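Local coordinates for protein Cry37AA1 (Bacillus thuringiensis, PDB 4RHZ) that binds calcium through a C2-like beta-sandwich and probably acts with Cry23Aa1 as one half of a binary Bacillus thuringiensis toxin, at residues V79-Y82 with D88-L91; I10-E15 with P21-Y26. All coordinates share one frame; numbering follows the deposited sequence.

Contact 1 of 2, residues V79-Y82 with D88-L91; sequences VKEY and DDIL. With CA (calcium ion), chain D.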
loop_
_atom_site.group_PDB
_atom_site.type_symbol
_atom_site.label_atom_id
_atom_site.label_comp_id
_atom_site.label_asym_id
_atom_site.label_seq_id
_atom_site.Cartn_x
_atom_site.Cartn_y
_atom_site.Cartn_z
ATOM N N VAL B 79 10.019 -5.303 23.700
ATOM C CA VAL B 79 11.082 -4.534 23.024
ATOM C C VAL B 79 11.075 -3.134 23.583
ATOM O O VAL B 79 10.055 -2.465 23.576
ATOM C CB VAL B 79 10.863 -4.508 21.482
ATOM C CG1 VAL B 79 12.005 -3.752 20.748
ATOM C CG2 VAL B 79 10.716 -5.925 20.940
ATOM N N LYS B 80 12.243 -2.721 24.039
ATOM C CA LYS B 80 12.464 -1.442 24.648
ATOM C C LYS B 80 13.638 -0.593 24.209
ATOM O O LYS B 80 14.674 -0.990 23.679
ATOM C CB LYS B 80 12.570 -1.573 26.158
ATOM C CG LYS B 80 11.350 -2.002 26.850
ATOM C CD LYS B 80 11.590 -2.170 28.286
ATOM C CE LYS B 80 10.652 -3.146 28.845
ATOM N NZ LYS B 80 10.422 -2.925 30.245
ATOM N N GLU B 81 13.407 0.652 24.494
ATOM C CA GLU B 81 14.387 1.672 24.423
ATOM C C GLU B 81 14.617 2.293 25.766
ATOM O O GLU B 81 13.678 2.685 26.633
ATOM C CB GLU B 81 14.337 2.613 23.254
ATOM C CG GLU B 81 15.690 2.717 22.640
ATOM C CD GLU B 81 15.774 3.750 21.571
ATOM O OE1 GLU B 81 15.628 3.429 20.409
ATOM O OE2 GLU B 81 15.996 4.898 21.898
ATOM N N TYR B 82 15.930 2.477 25.825
ATOM C CA TYR B 82 16.808 2.829 26.906
ATOM C C TYR B 82 16.385 4.044 27.604
ATOM O O TYR B 82 16.036 5.037 27.020
ATOM C CB TYR B 82 18.207 3.127 26.339
ATOM C CG TYR B 82 18.249 3.905 25.006
ATOM C CD1 TYR B 82 18.142 3.242 23.804
ATOM C CD2 TYR B 82 18.411 5.278 24.958
ATOM C CE1 TYR B 82 18.173 3.902 22.599
ATOM C CE2 TYR B 82 18.456 5.950 23.732
ATOM C CZ TYR B 82 18.334 5.239 22.551
ATOM O OH TYR B 82 18.356 5.829 21.305
ATOM N N ASP B 88 11.777 3.473 30.353
ATOM C CA ASP B 88 12.145 3.054 29.005
ATOM C C ASP B 88 11.022 3.297 28.005
ATOM O O ASP B 88 9.849 3.212 28.358
ATOM C CB ASP B 88 12.545 1.572 29.000
ATOM C CG ASP B 88 13.574 1.254 30.053
ATOM O OD1 ASP B 88 14.753 0.961 29.692
ATOM O OD2 ASP B 88 13.178 1.311 31.249
ATOM N N ASP B 89 11.413 3.667 26.790
ATOM C CA ASP B 89 10.559 3.620 25.627
ATOM C C ASP B 89 10.097 2.170 25.393
ATOM O O ASP B 89 10.920 1.237 25.486
ATOM C CB ASP B 89 11.345 4.087 24.388
ATOM C CG ASP B 89 11.398 5.625 24.257
ATOM O OD1 ASP B 89 10.928 6.325 25.172
ATOM O OD2 ASP B 89 11.892 6.143 23.224
ATOM N N ILE B 90 8.809 1.974 25.101
ATOM C CA ILE B 90 8.367 0.647 24.730
ATOM C C ILE B 90 8.014 0.638 23.275
ATOM O O ILE B 90 7.216 1.476 22.856
ATOM C CB ILE B 90 7.205 0.170 25.676
ATOM C CG1 ILE B 90 7.775 -0.024 27.104
ATOM C CG2 ILE B 90 6.641 -1.111 25.205
ATOM C CD1 ILE B 90 6.978 0.546 28.083
ATOM N N LEU B 91 8.615 -0.278 22.509
ATOM C CA LEU B 91 8.350 -0.511 21.102
ATOM C C LEU B 91 7.389 -1.708 20.910
ATOM O O LEU B 91 6.754 -1.811 19.815
ATOM C CB LEU B 91 9.648 -0.833 20.339
ATOM C CG LEU B 91 10.634 0.299 19.920
ATOM C CD1 LEU B 91 11.006 1.117 21.139
ATOM C CD2 LEU B 91 11.924 -0.176 19.199
HETATM CA CA CA D . 8.838 7.155 24.301
HETATM O O HOH W 1 8.253 5.216 22.900
HETATM O O HOH W 2 7.905 6.622 26.011
HETATM O O HOH W 3 10.334 7.296 22.134
#
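With CG of Asp-89 set anti to its own carbonyl carbon (chi1 -82°) and OD1 nearly eclipsing CA (chi2 6°), the side chain rises from the sheet beside Glu-81 and offers OD1 to the calcium ion at 2.4 Å. The two residues form an antiparallel hydrogen-bonded pair in which the strands run unusually close, Glu-81 CB touching Asp-89 CB at 3.5 Å. Glu-81 N donates an almost straight bond (172°) to Asp-89 O, 2.7 Å away. Two residues further along each strand, Leu-91 N reaches Val-79 O at 2.8 Å, and Val-79 CG1 rests against Leu-91 CB at 3.8 Å. These pairs lie near the turn of the beta hairpin 73-81/89-100 in the C2-like sandwich; the calcium sits at this end, held by the start of strand 89-100 and the loop between strands 105-110 and 115-125. Three waters and Glu-112 OE1 are its other ligands. Asp-89 OD2 accepts a hydrogen bond from Asn-14, which helps fix the rotation of the carboxylate. Glu-81 OE2 stands 4.5 Å from Asp-89 OD2, a like-charge proximity probably eased by Asn-14, by the calcium on Asp-89 and by Glu-22 N, which bonds Glu-81 OE1. On the other face, the extended chain of Lys-80 runs alongside Ile-90, CG to CG1 at 4.1 Å, and Lys-80 CD passes Asp-88 CB at 3.9 Å; the Asp-88 carboxylate is hydrogen-bonded to Tyr-24.

Contact 2 of 2, residues I10-E15 with P21-Y26; sequences INFYNE and PEPYGY
Pro-21, Phe-12 and Pro-23 carry this buried contact, in which two proline rings pack against the end of strand 4-13. Pro-23 lies over one face of the Phe-12 ring: its CG sits 3.7 Å from the ring centroid and only 15° off the normal, a CH-pi contact. The proline leans toward the CD2 side, where Pro-23 CB comes within 3.6 Å of Phe-12 CD2. Ile-10 CG2 covers the opposite face of the aromatic ring, which is therefore clamped between aliphatic groups, and Trp-41 meets it at an inclined angle. The chi1 of Phe-12 (-56°), with CG beside the backbone N and anti to the carbonyl carbon, swings the ring over to Pro-23. Nearer the backbone, Phe-12 CB meets Pro-21 CG at 4.1 Å. Pro-21 CG also lies 3.8 Å from Phe-12 O, while Pro-21 CB touches Asn-14 CB at 4.0 Å. The contact between the segments is thus apolar; the amide of Asn-14 has its partners outside them, among them Ser-115 at OD1. Phe-12 belongs to one sheet, and Pro-23 also touches Trp-41 on strand 38-43 of the other, consistent with the 21-26 connection covering the end of the core of a C2-like beta-sandwich.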
loop_
_atom_site.group_PDB
_atom_site.type_symbol
_atom_site.label_atom_id
_atom_site.label_comp_id
_atom_site.label_asym_id
_atom_site.label_seq_id
_atom_site.Cartn_x
_atom_site.Cartn_y
_atom_site.Cartn_z
ATOM N N ILE B 10 12.834 -7.853 10.358
ATOM C CA ILE B 10 12.250 -7.135 11.393
ATOM C C ILE B 10 12.718 -5.690 11.318
ATOM O O ILE B 10 13.936 -5.449 11.158
ATOM C CB ILE B 10 12.770 -7.712 12.737
ATOM C CG1 ILE B 10 12.498 -9.248 12.827
ATOM C CG2 ILE B 10 12.246 -6.917 13.874
ATOM C CD1 ILE B 10 13.020 -9.877 14.102
ATOM N N ASN B 11 11.772 -4.735 11.488
ATOM C CA ASN B 11 12.100 -3.328 11.518
ATOM C C ASN B 11 11.657 -2.678 12.768
ATOM O O ASN B 11 10.520 -2.901 13.196
ATOM C CB ASN B 11 11.445 -2.649 10.330
ATOM C CG ASN B 11 12.275 -2.801 9.095
ATOM O OD1 ASN B 11 13.283 -2.145 8.983
ATOM N ND2 ASN B 11 11.908 -3.707 8.199
ATOM N N PHE B 12 12.548 -1.861 13.349
ATOM C CA PHE B 12 12.314 -1.187 14.594
ATOM C C PHE B 12 12.103 0.315 14.366
ATOM O O PHE B 12 12.800 0.895 13.590
ATOM C CB PHE B 12 13.517 -1.377 15.497
ATOM C CG PHE B 12 13.890 -2.843 15.757
ATOM C CD1 PHE B 12 14.755 -3.527 14.889
ATOM C CD2 PHE B 12 13.401 -3.512 16.912
ATOM C CE1 PHE B 12 15.117 -4.863 15.151
ATOM C CE2 PHE B 12 13.756 -4.816 17.193
ATOM C CZ PHE B 12 14.625 -5.522 16.317
ATOM N N TYR B 13 11.183 0.956 15.098
ATOM C CA TYR B 13 10.846 2.354 14.891
ATOM C C TYR B 13 10.696 2.975 16.242
ATOM O O TYR B 13 10.096 2.336 17.119
ATOM C CB TYR B 13 9.529 2.478 14.134
ATOM C CG TYR B 13 9.580 1.904 12.778
ATOM C CD1 TYR B 13 9.979 2.686 11.668
ATOM C CD2 TYR B 13 9.250 0.580 12.573
ATOM C CE1 TYR B 13 10.041 2.105 10.329
ATOM C CE2 TYR B 13 9.258 0.022 11.310
ATOM C CZ TYR B 13 9.679 0.778 10.172
ATOM O OH TYR B 13 9.686 0.162 8.911
ATOM N N ASN B 14 11.234 4.196 16.420
ATOM C CA ASN B 14 11.092 4.995 17.670
ATOM C C ASN B 14 11.383 6.433 17.248
ATOM O O ASN B 14 12.530 6.737 16.958
ATOM C CB ASN B 14 12.109 4.535 18.712
ATOM C CG ASN B 14 11.819 5.022 20.167
ATOM O OD1 ASN B 14 10.730 5.479 20.559
ATOM N ND2 ASN B 14 12.828 4.856 20.997
ATOM N N GLU B 15 10.356 7.281 17.112
ATOM C CA GLU B 15 10.533 8.686 16.703
ATOM C C GLU B 15 11.426 9.431 17.705
ATOM O O GLU B 15 11.121 9.460 18.898
ATOM C CB GLU B 15 9.210 9.408 16.659
ATOM C CG GLU B 15 9.119 10.309 15.459
ATOM C CD GLU B 15 7.949 11.282 15.503
ATOM O OE1 GLU B 15 7.921 12.204 16.308
ATOM O OE2 GLU B 15 7.065 11.154 14.658
ATOM N N PRO B 21 17.107 3.372 16.256
ATOM C CA PRO B 21 16.879 3.071 17.660
ATOM C C PRO B 21 17.882 2.024 18.218
ATOM O O PRO B 21 18.690 1.437 17.451
ATOM C CB PRO B 21 15.422 2.592 17.687
ATOM C CG PRO B 21 15.000 2.412 16.273
ATOM C CD PRO B 21 16.165 2.677 15.369
ATOM N N GLU B 22 17.845 1.835 19.542
ATOM C CA GLU B 22 18.700 0.884 20.229
ATOM C C GLU B 22 17.888 -0.188 20.941
ATOM O O GLU B 22 17.825 -0.248 22.177
ATOM C CB GLU B 22 19.656 1.625 21.162
ATOM C CG GLU B 22 20.798 2.205 20.327
ATOM C CD GLU B 22 21.041 3.676 20.594
ATOM O OE1 GLU B 22 21.027 4.447 19.593
ATOM O OE2 GLU B 22 21.235 4.039 21.790
ATOM N N PRO B 23 17.233 -1.035 20.149
ATOM C CA PRO B 23 16.231 -1.887 20.833
ATOM C C PRO B 23 16.908 -2.964 21.691
ATOM O O PRO B 23 17.919 -3.530 21.248
ATOM C CB PRO B 23 15.501 -2.538 19.658
ATOM C CG PRO B 23 16.501 -2.536 18.537
ATOM C CD PRO B 23 17.232 -1.221 18.689
ATOM N N TYR B 24 16.409 -3.215 22.901
ATOM C CA TYR B 24 16.776 -4.433 23.589
ATOM C C TYR B 24 15.514 -5.189 23.994
ATOM O O TYR B 24 14.453 -4.585 24.174
ATOM C CB TYR B 24 17.607 -4.168 24.841
ATOM C CG TYR B 24 16.875 -3.448 25.963
ATOM C CD1 TYR B 24 16.276 -4.164 27.003
ATOM C CD2 TYR B 24 16.817 -2.040 26.010
ATOM C CE1 TYR B 24 15.613 -3.511 28.060
ATOM C CE2 TYR B 24 16.160 -1.371 27.066
ATOM C CZ TYR B 24 15.548 -2.101 28.072
ATOM O OH TYR B 24 14.886 -1.438 29.120
ATOM N N GLY B 25 15.643 -6.505 24.160
ATOM C CA GLY B 25 14.588 -7.376 24.713
ATOM C C GLY B 25 14.560 -8.617 23.845
ATOM O O GLY B 25 15.619 -9.181 23.564
ATOM N N TYR B 26 13.375 -9.009 23.351
ATOM C CA TYR B 26 13.261 -10.179 22.494
ATOM C C TYR B 26 12.026 -10.038 21.617
ATOM O O TYR B 26 11.120 -9.285 21.945
ATOM C CB TYR B 26 13.182 -11.498 23.367
ATOM C CG TYR B 26 11.944 -11.580 24.262
ATOM C CD1 TYR B 26 10.688 -11.984 23.733
ATOM C CD2 TYR B 26 12.004 -11.220 25.607
ATOM C CE1 TYR B 26 9.544 -12.035 24.535
ATOM C CE2 TYR B 26 10.837 -11.312 26.454
ATOM C CZ TYR B 26 9.631 -11.683 25.878
ATOM O OH TYR B 26 8.483 -11.755 26.627
#

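Overall arrangement
Contacts 1 and 2 touch, their centres 7 Å apart on the same side of the chain's centre; contact 2 closes in sequence before contact 1 opens. Hydrogen bonds join them: probable ones from Asn-14 ND2 to Asp-89 OD2 (2.7 Å) and between Tyr-24 OH and Asp-88 OD1 (2.5 Å), Glu-22 N to Glu-81 OE1 (2.9 Å), and a backbone bond between Lys-80 and Tyr-24. The first makes Asn-14 a second-shell residue of the metal site, its side chain about 5 Å from the calcium at the nearest atoms. Pro-21 and Glu-22 pack beside Glu-81 and Tyr-82. Together the contacts link strand 4-13 of one sheet to strands 73-81 and 89-100 of the other.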